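Local coordinates for FdtA domain-containing protein (Helicobacter canadensis MIT 98-5491, PDB 7N67) that probably acts as a 3,4-ketoisomerase on a dTDP-linked keto sugar, in the pathway to an unusual formylated sugar, and binds dTDP, at residues B[80-85]-B[126-131]; B[23-28]-B[89-94]. All coordinates share one frame; numbering follows the deposited sequence.

Contact 1. Residues B[80-85]-B[126-131]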
ATOM      1  N   LEU B  80      -7.352  -3.817 -17.394  1.00 27.18           N
ATOM      2  CA  LEU B  80      -6.491  -3.103 -16.410  1.00 27.12           C
ATOM      3  C   LEU B  80      -7.213  -3.051 -15.069  1.00 26.54           C
ATOM      4  O   LEU B  80      -8.417  -2.773 -15.060  1.00 26.59           O
ATOM      5  CB  LEU B  80      -6.214  -1.682 -16.911  1.00 27.60           C
ATOM      6  CG  LEU B  80      -4.992  -1.522 -17.802  1.00 27.61           C
ATOM      7  CD1 LEU B  80      -5.139  -2.327 -19.075  1.00 27.86           C
ATOM      8  CD2 LEU B  80      -4.751  -0.053 -18.102  1.00 29.40           C
ATOM      9  N   ILE B  81      -6.493  -3.322 -13.988  1.00 26.82           N
ATOM     10  CA  ILE B  81      -7.005  -3.219 -12.593  1.00 25.75           C
ATOM     11  C   ILE B  81      -5.924  -2.566 -11.729  1.00 24.67           C
ATOM     12  O   ILE B  81      -4.819  -3.119 -11.683  1.00 21.27           O
ATOM     13  CB  ILE B  81      -7.365  -4.619 -12.088  1.00 25.97           C
ATOM     14  CG1 ILE B  81      -8.304  -5.312 -13.079  1.00 24.27           C
ATOM     15  CG2 ILE B  81      -7.945  -4.530 -10.685  1.00 27.83           C
ATOM     16  CD1 ILE B  81      -8.524  -6.768 -12.814  1.00 23.20           C
ATOM     17  N   MET B  82      -6.213  -1.407 -11.131  1.00 25.33           N
ATOM     18  CA  MET B  82      -5.340  -0.808 -10.081  1.00 26.33           C
ATOM     19  C   MET B  82      -5.555  -1.567  -8.779  1.00 25.95           C
ATOM     20  O   MET B  82      -6.565  -1.317  -8.107  1.00 24.20           O
ATOM     21  CB  MET B  82      -5.646   0.670  -9.827  1.00 26.83           C
ATOM     22  CG  MET B  82      -5.244   1.551 -10.979  1.00 28.14           C
ATOM     23  SD  MET B  82      -3.502   1.348 -11.428  1.00 28.70           S
ATOM     24  CE  MET B  82      -2.725   2.060  -9.981  1.00 30.04           C
ATOM     25  N   MET B  83      -4.611  -2.422  -8.417  1.00 28.47           N
ATOM     26  CA  MET B  83      -4.713  -3.204  -7.162  1.00 34.66           C
ATOM     27  C   MET B  83      -4.347  -2.327  -5.960  1.00 31.25           C
ATOM     28  O   MET B  83      -4.818  -2.630  -4.867  1.00 33.83           O
ATOM     29  CB  MET B  83      -3.822  -4.448  -7.199  1.00 37.76           C
ATOM     30  CG  MET B  83      -4.553  -5.654  -6.688  1.00 45.64           C
ATOM     31  SD  MET B  83      -4.476  -6.949  -7.916  1.00 55.63           S
ATOM     32  CE  MET B  83      -3.371  -8.067  -7.062  1.00 65.75           C
ATOM     33  N   ASP B  84      -3.496  -1.322  -6.150  1.00 29.23           N
ATOM     34  CA  ASP B  84      -3.035  -0.414  -5.073  1.00 31.44           C
ATOM     35  C   ASP B  84      -2.922   1.004  -5.636  1.00 30.64           C
ATOM     36  O   ASP B  84      -2.292   1.181  -6.686  1.00 30.40           O
ATOM     37  CB  ASP B  84      -1.712  -0.875  -4.466  1.00 31.23           C
ATOM     38  CG  ASP B  84      -1.500  -0.374  -3.052  1.00 31.60           C
ATOM     39  OD1 ASP B  84      -2.446  -0.435  -2.304  1.00 31.20           O
ATOM     40  OD2 ASP B  84      -0.377   0.060  -2.715  1.00 37.81           O
ATOM     41  N   GLY B  85      -3.517   1.978  -4.955  1.00 29.81           N
ATOM     42  CA  GLY B  85      -3.348   3.395  -5.317  1.00 28.48           C
ATOM     43  C   GLY B  85      -4.128   3.733  -6.561  1.00 26.99           C
ATOM     44  O   GLY B  85      -5.112   3.024  -6.880  1.00 27.72           O
ATOM     45  N   ALA B 126       2.077   2.861  -6.478  1.00 28.81           N
ATOM     46  CA  ALA B 126       0.822   2.317  -7.044  1.00 28.27           C
ATOM     47  C   ALA B 126       1.141   1.092  -7.913  1.00 31.39           C
ATOM     48  O   ALA B 126       2.194   1.081  -8.590  1.00 31.13           O
ATOM     49  CB  ALA B 126       0.095   3.355  -7.854  1.00 27.43           C
ATOM     50  N   LYS B 127       0.233   0.115  -7.904  1.00 30.51           N
ATOM     51  CA  LYS B 127       0.408  -1.207  -8.538  1.00 28.96           C
ATOM     52  C   LYS B 127      -0.747  -1.430  -9.504  1.00 27.24           C
ATOM     53  O   LYS B 127      -1.915  -1.196  -9.096  1.00 24.47           O
ATOM     54  CB  LYS B 127       0.475  -2.262  -7.438  1.00 29.41           C
ATOM     55  CG  LYS B 127       1.446  -1.879  -6.336  1.00 30.81           C
ATOM     56  CD  LYS B 127       1.745  -2.981  -5.329  1.00 31.91           C
ATOM     57  CE  LYS B 127       2.694  -2.519  -4.235  1.00 31.16           C
ATOM     58  NZ  LYS B 127       2.252  -1.222  -3.656  1.00 31.10           N
ATOM     59  N   LEU B 128      -0.414  -1.808 -10.739  1.00 23.49           N
ATOM     60  CA  LEU B 128      -1.390  -2.070 -11.818  1.00 21.52           C
ATOM     61  C   LEU B 128      -1.276  -3.535 -12.216  1.00 22.27           C
ATOM     62  O   LEU B 128      -0.130  -4.005 -12.404  1.00 22.55           O
ATOM     63  CB  LEU B 128      -1.059  -1.158 -12.992  1.00 22.53           C
ATOM     64  CG  LEU B 128      -1.830  -1.419 -14.284  1.00 22.06           C
ATOM     65  CD1 LEU B 128      -3.310  -1.122 -14.099  1.00 22.71           C
ATOM     66  CD2 LEU B 128      -1.262  -0.577 -15.415  1.00 23.12           C
ATOM     67  N   LEU B 129      -2.411  -4.233 -12.286  1.00 21.63           N
ATOM     68  CA  LEU B 129      -2.497  -5.610 -12.832  1.00 22.19           C
ATOM     69  C   LEU B 129      -3.087  -5.520 -14.233  1.00 21.55           C
ATOM     70  O   LEU B 129      -4.033  -4.728 -14.415  1.00 21.91           O
ATOM     71  CB  LEU B 129      -3.375  -6.466 -11.912  1.00 22.73           C
ATOM     72  CG  LEU B 129      -3.616  -7.891 -12.396  1.00 23.95           C
ATOM     73  CD1 LEU B 129      -2.316  -8.687 -12.449  1.00 23.69           C
ATOM     74  CD2 LEU B 129      -4.645  -8.574 -11.510  1.00 25.76           C
ATOM     75  N   VAL B 130      -2.540  -6.280 -15.183  1.00 22.84           N
ATOM     76  CA  VAL B 130      -3.047  -6.322 -16.588  1.00 23.92           C
ATOM     77  C   VAL B 130      -3.289  -7.780 -16.986  1.00 23.47           C
ATOM     78  O   VAL B 130      -2.336  -8.588 -16.961  1.00 22.66           O
ATOM     79  CB  VAL B 130      -2.088  -5.623 -17.574  1.00 25.33           C
ATOM     80  CG1 VAL B 130      -2.640  -5.628 -18.994  1.00 25.69           C
ATOM     81  CG2 VAL B 130      -1.782  -4.196 -17.147  1.00 27.49           C
ATOM     82  N   LEU B 131      -4.532  -8.096 -17.310  1.00 23.71           N
ATOM     83  CA  LEU B 131      -4.934  -9.386 -17.918  1.00 25.56           C
ATOM     84  C   LEU B 131      -4.866  -9.195 -19.432  1.00 26.98           C
ATOM     85  O   LEU B 131      -5.554  -8.271 -19.930  1.00 27.82           O
ATOM     86  CB  LEU B 131      -6.357  -9.712 -17.452  1.00 26.17           C
ATOM     87  CG  LEU B 131      -6.513 -10.330 -16.054  1.00 27.56           C
ATOM     88  CD1 LEU B 131      -5.354 -10.017 -15.130  1.00 28.47           C
ATOM     89  CD2 LEU B 131      -7.808  -9.878 -15.417  1.00 28.58           C
TER
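Lys-127 is matched by two residues, Met-83 and Asp-84, in a classic beta bulge of an antiparallel strand pair in the cupin fold; the axes of 80-82 and 127-131 approach to 4.6 Å at 157°. Backbone evidence for the pairing comes first from Ile-81 and Leu-129, which exchange two bonds, Ile-81 N to Leu-129 O at 2.9 Å and Leu-129 N to Ile-81 O at 2.7 Å, each close to linear. At the bulge, Lys-127 O receives only weak bonds from Met-83 N and Asp-84 N, while Lys-127 N reaches Asp-84 O at 3.0 Å.

Apolar contacts fall on both faces. On the face of Leu-80, Met-82, Leu-128 and Val-130, CG of Leu-128 stands anti to its backbone N (chi1 171°) and sends CD1 against Met-82 SD at 3.6 Å. Met-82 doubles back on itself and brings CE to Ala-126 CB, 3.8 Å away. On the other face, that of Ile-81 and Leu-129, Leu-129 CD2 meets Met-83 SD at 3.9 Å; Ile-81 packs on Tyr-58 of the second subunit, and Leu-129 on Met-83 of that subunit.

A salt bridge joins Asp-84 and Lys-127 beside the bulge, their side chains running in the same direction. Lys-127 NZ also bonds to Gly-125 O and bridges to Asp-84 OD1 of the second subunit; within the pair, it meets Asp-84 OD2 at 3.1 Å from the anti side, 32° out of the carboxylate plane.

Contact 2. Residues B[23-28]-B[89-94]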
ATOM      1  N   MET B  23     -15.512   4.905 -28.453  1.00 48.30           N
ATOM      2  CA  MET B  23     -14.152   4.290 -28.361  1.00 47.24           C
ATOM      3  C   MET B  23     -14.250   2.855 -27.810  1.00 40.75           C
ATOM      4  O   MET B  23     -15.183   2.597 -27.041  1.00 36.13           O
ATOM      5  CB  MET B  23     -13.247   5.095 -27.420  1.00 50.53           C
ATOM      6  CG  MET B  23     -12.984   6.513 -27.854  1.00 50.48           C
ATOM      7  SD  MET B  23     -11.908   7.333 -26.669  1.00 57.80           S
ATOM      8  CE  MET B  23     -10.276   6.969 -27.312  1.00 54.65           C
ATOM      9  N   ASP B  24     -13.297   1.975 -28.146  1.00 36.95           N
ATOM     10  CA  ASP B  24     -13.338   0.532 -27.791  1.00 36.71           C
ATOM     11  C   ASP B  24     -12.697   0.283 -26.413  1.00 36.26           C
ATOM     12  O   ASP B  24     -11.671  -0.441 -26.336  1.00 35.74           O
ATOM     13  CB  ASP B  24     -12.699  -0.334 -28.881  1.00 36.88           C
ATOM     14  CG  ASP B  24     -13.109  -1.794 -28.724  1.00 38.07           C
ATOM     15  OD1 ASP B  24     -14.093  -2.030 -27.986  1.00 35.45           O
ATOM     16  OD2 ASP B  24     -12.442  -2.681 -29.324  1.00 36.37           O
ATOM     17  N   TYR B  25     -13.310   0.817 -25.356  1.00 33.64           N
ATOM     18  CA  TYR B  25     -12.971   0.557 -23.931  1.00 33.42           C
ATOM     19  C   TYR B  25     -14.290   0.267 -23.219  1.00 32.63           C
ATOM     20  O   TYR B  25     -15.324   0.738 -23.701  1.00 28.89           O
ATOM     21  CB  TYR B  25     -12.201   1.727 -23.291  1.00 32.18           C
ATOM     22  CG  TYR B  25     -13.031   2.940 -22.956  1.00 32.31           C
ATOM     23  CD1 TYR B  25     -13.683   3.036 -21.740  1.00 32.76           C
ATOM     24  CD2 TYR B  25     -13.217   3.975 -23.862  1.00 35.10           C
ATOM     25  CE1 TYR B  25     -14.495   4.111 -21.424  1.00 31.49           C
ATOM     26  CE2 TYR B  25     -14.017   5.072 -23.560  1.00 33.86           C
ATOM     27  CZ  TYR B  25     -14.656   5.138 -22.332  1.00 33.63           C
ATOM     28  OH  TYR B  25     -15.430   6.201 -21.976  1.00 36.32           O
ATOM     29  N   LYS B  26     -14.244  -0.477 -22.119  1.00 37.28           N
ATOM     30  CA  LYS B  26     -15.410  -0.640 -21.211  1.00 43.38           C
ATOM     31  C   LYS B  26     -14.937  -0.581 -19.756  1.00 40.00           C
ATOM     32  O   LYS B  26     -13.874  -1.174 -19.431  1.00 37.32           O
ATOM     33  CB  LYS B  26     -16.179  -1.932 -21.513  1.00 47.59           C
ATOM     34  CG  LYS B  26     -17.481  -2.084 -20.733  1.00 56.08           C
ATOM     35  CD  LYS B  26     -18.593  -2.823 -21.474  1.00 64.62           C
ATOM     36  CE  LYS B  26     -18.441  -4.336 -21.488  1.00 72.63           C
ATOM     37  NZ  LYS B  26     -19.314  -5.015 -20.493  1.00 72.61           N
ATOM     38  N   ILE B  27     -15.697   0.140 -18.933  1.00 38.19           N
ATOM     39  CA  ILE B  27     -15.554   0.125 -17.452  1.00 41.45           C
ATOM     40  C   ILE B  27     -16.188  -1.182 -16.971  1.00 38.32           C
ATOM     41  O   ILE B  27     -17.360  -1.398 -17.290  1.00 31.62           O
ATOM     42  CB  ILE B  27     -16.228   1.335 -16.773  1.00 44.31           C
ATOM     43  CG1 ILE B  27     -15.876   2.672 -17.431  1.00 45.93           C
ATOM     44  CG2 ILE B  27     -15.920   1.341 -15.277  1.00 42.58           C
ATOM     45  CD1 ILE B  27     -14.443   3.074 -17.276  1.00 47.82           C
ATOM     46  N   LEU B  28     -15.439  -2.000 -16.226  1.00 36.54           N
ATOM     47  CA  LEU B  28     -15.936  -3.282 -15.663  1.00 36.39           C
ATOM     48  C   LEU B  28     -16.111  -3.096 -14.153  1.00 36.77           C
ATOM     49  O   LEU B  28     -15.137  -2.705 -13.489  1.00 37.76           O
ATOM     50  CB  LEU B  28     -14.941  -4.392 -16.001  1.00 35.95           C
ATOM     51  CG  LEU B  28     -14.570  -4.507 -17.481  1.00 37.09           C
ATOM     52  CD1 LEU B  28     -13.438  -5.499 -17.683  1.00 42.30           C
ATOM     53  CD2 LEU B  28     -15.765  -4.916 -18.324  1.00 35.68           C
ATOM     54  N   ILE B  89      -5.530   6.578 -16.607  1.00 31.36           N
ATOM     55  CA  ILE B  89      -5.433   5.936 -17.953  1.00 31.42           C
ATOM     56  C   ILE B  89      -5.890   6.954 -18.991  1.00 29.34           C
ATOM     57  O   ILE B  89      -6.998   7.468 -18.832  1.00 30.26           O
ATOM     58  CB  ILE B  89      -6.252   4.637 -18.070  1.00 31.71           C
ATOM     59  CG1 ILE B  89      -6.072   3.705 -16.867  1.00 32.78           C
ATOM     60  CG2 ILE B  89      -5.910   3.941 -19.378  1.00 33.54           C
ATOM     61  CD1 ILE B  89      -4.641   3.381 -16.555  1.00 32.98           C
ATOM     62  N   VAL B  90      -5.055   7.215 -20.001  1.00 29.30           N
ATOM     63  CA  VAL B  90      -5.378   8.121 -21.143  1.00 29.53           C
ATOM     64  C   VAL B  90      -5.416   7.283 -22.422  1.00 28.04           C
ATOM     65  O   VAL B  90      -4.386   6.686 -22.791  1.00 26.89           O
ATOM     66  CB  VAL B  90      -4.389   9.297 -21.281  1.00 31.42           C
ATOM     67  CG1 VAL B  90      -4.892  10.317 -22.292  1.00 29.65           C
ATOM     68  CG2 VAL B  90      -4.106   9.972 -19.948  1.00 31.86           C
ATOM     69  N   LEU B  91      -6.576   7.306 -23.073  1.00 28.95           N
ATOM     70  CA  LEU B  91      -6.983   6.443 -24.204  1.00 29.71           C
ATOM     71  C   LEU B  91      -7.186   7.318 -25.441  1.00 31.61           C
ATOM     72  O   LEU B  91      -7.838   8.382 -25.350  1.00 31.50           O
ATOM     73  CB  LEU B  91      -8.295   5.745 -23.844  1.00 30.38           C
ATOM     74  CG  LEU B  91      -8.220   4.716 -22.720  1.00 32.06           C
ATOM     75  CD1 LEU B  91      -9.544   3.969 -22.618  1.00 30.92           C
ATOM     76  CD2 LEU B  91      -7.052   3.750 -22.930  1.00 32.30           C
ATOM     77  N   ASN B  92      -6.670   6.865 -26.570  1.00 30.48           N
ATOM     78  CA  ASN B  92      -6.732   7.644 -27.820  1.00 31.37           C
ATOM     79  C   ASN B  92      -6.830   6.640 -28.956  1.00 30.78           C
ATOM     80  O   ASN B  92      -5.956   5.764 -29.016  1.00 31.77           O
ATOM     81  CB  ASN B  92      -5.530   8.584 -27.933  1.00 32.16           C
ATOM     82  CG  ASN B  92      -5.667   9.515 -29.116  1.00 32.93           C
ATOM     83  OD1 ASN B  92      -5.602   9.079 -30.267  1.00 29.73           O
ATOM     84  ND2 ASN B  92      -5.901  10.785 -28.834  1.00 34.26           N
ATOM     85  N   ASP B  93      -7.863   6.756 -29.790  1.00 31.76           N
ATOM     86  CA  ASP B  93      -8.033   5.903 -30.986  1.00 33.58           C
ATOM     87  C   ASP B  93      -7.827   6.769 -32.231  1.00 33.63           C
ATOM     88  O   ASP B  93      -8.291   6.379 -33.296  1.00 32.52           O
ATOM     89  CB  ASP B  93      -9.371   5.168 -30.933  1.00 33.28           C
ATOM     90  CG  ASP B  93     -10.572   6.073 -31.065  1.00 35.58           C
ATOM     91  OD1 ASP B  93     -11.688   5.546 -30.970  1.00 35.26           O
ATOM     92  OD2 ASP B  93     -10.377   7.297 -31.269  1.00 41.10           O
ATOM     93  N   GLY B  94      -7.130   7.897 -32.097  1.00 38.56           N
ATOM     94  CA  GLY B  94      -6.743   8.749 -33.241  1.00 41.79           C
ATOM     95  C   GLY B  94      -7.566  10.025 -33.328  1.00 42.02           C
ATOM     96  O   GLY B  94      -7.242  10.849 -34.202  1.00 41.05           O
TER
HETATM   97  O   HOH W   1     -12.032   2.801 -30.514  1.00 22.02           O
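Met-23 crosses the Asp-93 side chain at a slant, its CG 3.5 Å from Asp-93 OD1. The Met-23 side chain is extended through chi2 and turns at chi3 (90°), which carries CE past the carboxylate to the backbone of 91-93. There the methyl lies 3.4 Å from Leu-91 O and 3.5 Å from Asp-93 N, so it packs on backbone atoms of 91-93.

Tyr-25 and Leu-91 form the second pair. Leu-91 CD1 sits 3.5 Å from Tyr-25 CB and 3.7 Å from Tyr-25 CG, meeting the root of the ring obliquely.

No direct hydrogen bond joins the segments; one water does, accepting from Asp-24 N and donating to Asp-93 OD1, 2.8 Å from each. That carboxylate oxygen also forms a salt bridge with Arg-95. Asn-92 points away from 23-28 and makes an Asx turn, its OD1 accepting from Gly-94 N at 2.7 Å.

The contact thus joins the two facing sheets of the cupin fold through side-chain packing, methyl-to-backbone contact and one water: strand 25-35 pairs with 107-111, strand 87-92 lies between 98-102 and 116-120, and Ile-100 of strand 98-102 touches both Tyr-25 and Leu-91.

How the contacts relate
Contact 1 pairs neighbouring strands within one sheet, whereas contact 2 spans the two sheets of the cupin fold. Their centres lie about 16 Å apart on opposite sides of the chain's centre, yet they touch: Leu-80 CD2 packs on Ile-89 CD1 at 3.8 Å, between the successive strands 78-84 and 87-92, which belong to different sheets. Strand 107-111 lies between 25-35 and 78-84, with backbone bonds to both, through Phe-110 to Lys-26 and through Leu-109 to Leu-80. Contact 1 is nearer the nucleotide, with the Leu-128 side chain about 6 Å from bound thymidine-5'-diphosphate and about 7 Å from the side chain of dTDP-binding Arg-68; the Leu-91 side chain of contact 2 is about 12 Å from the ligand.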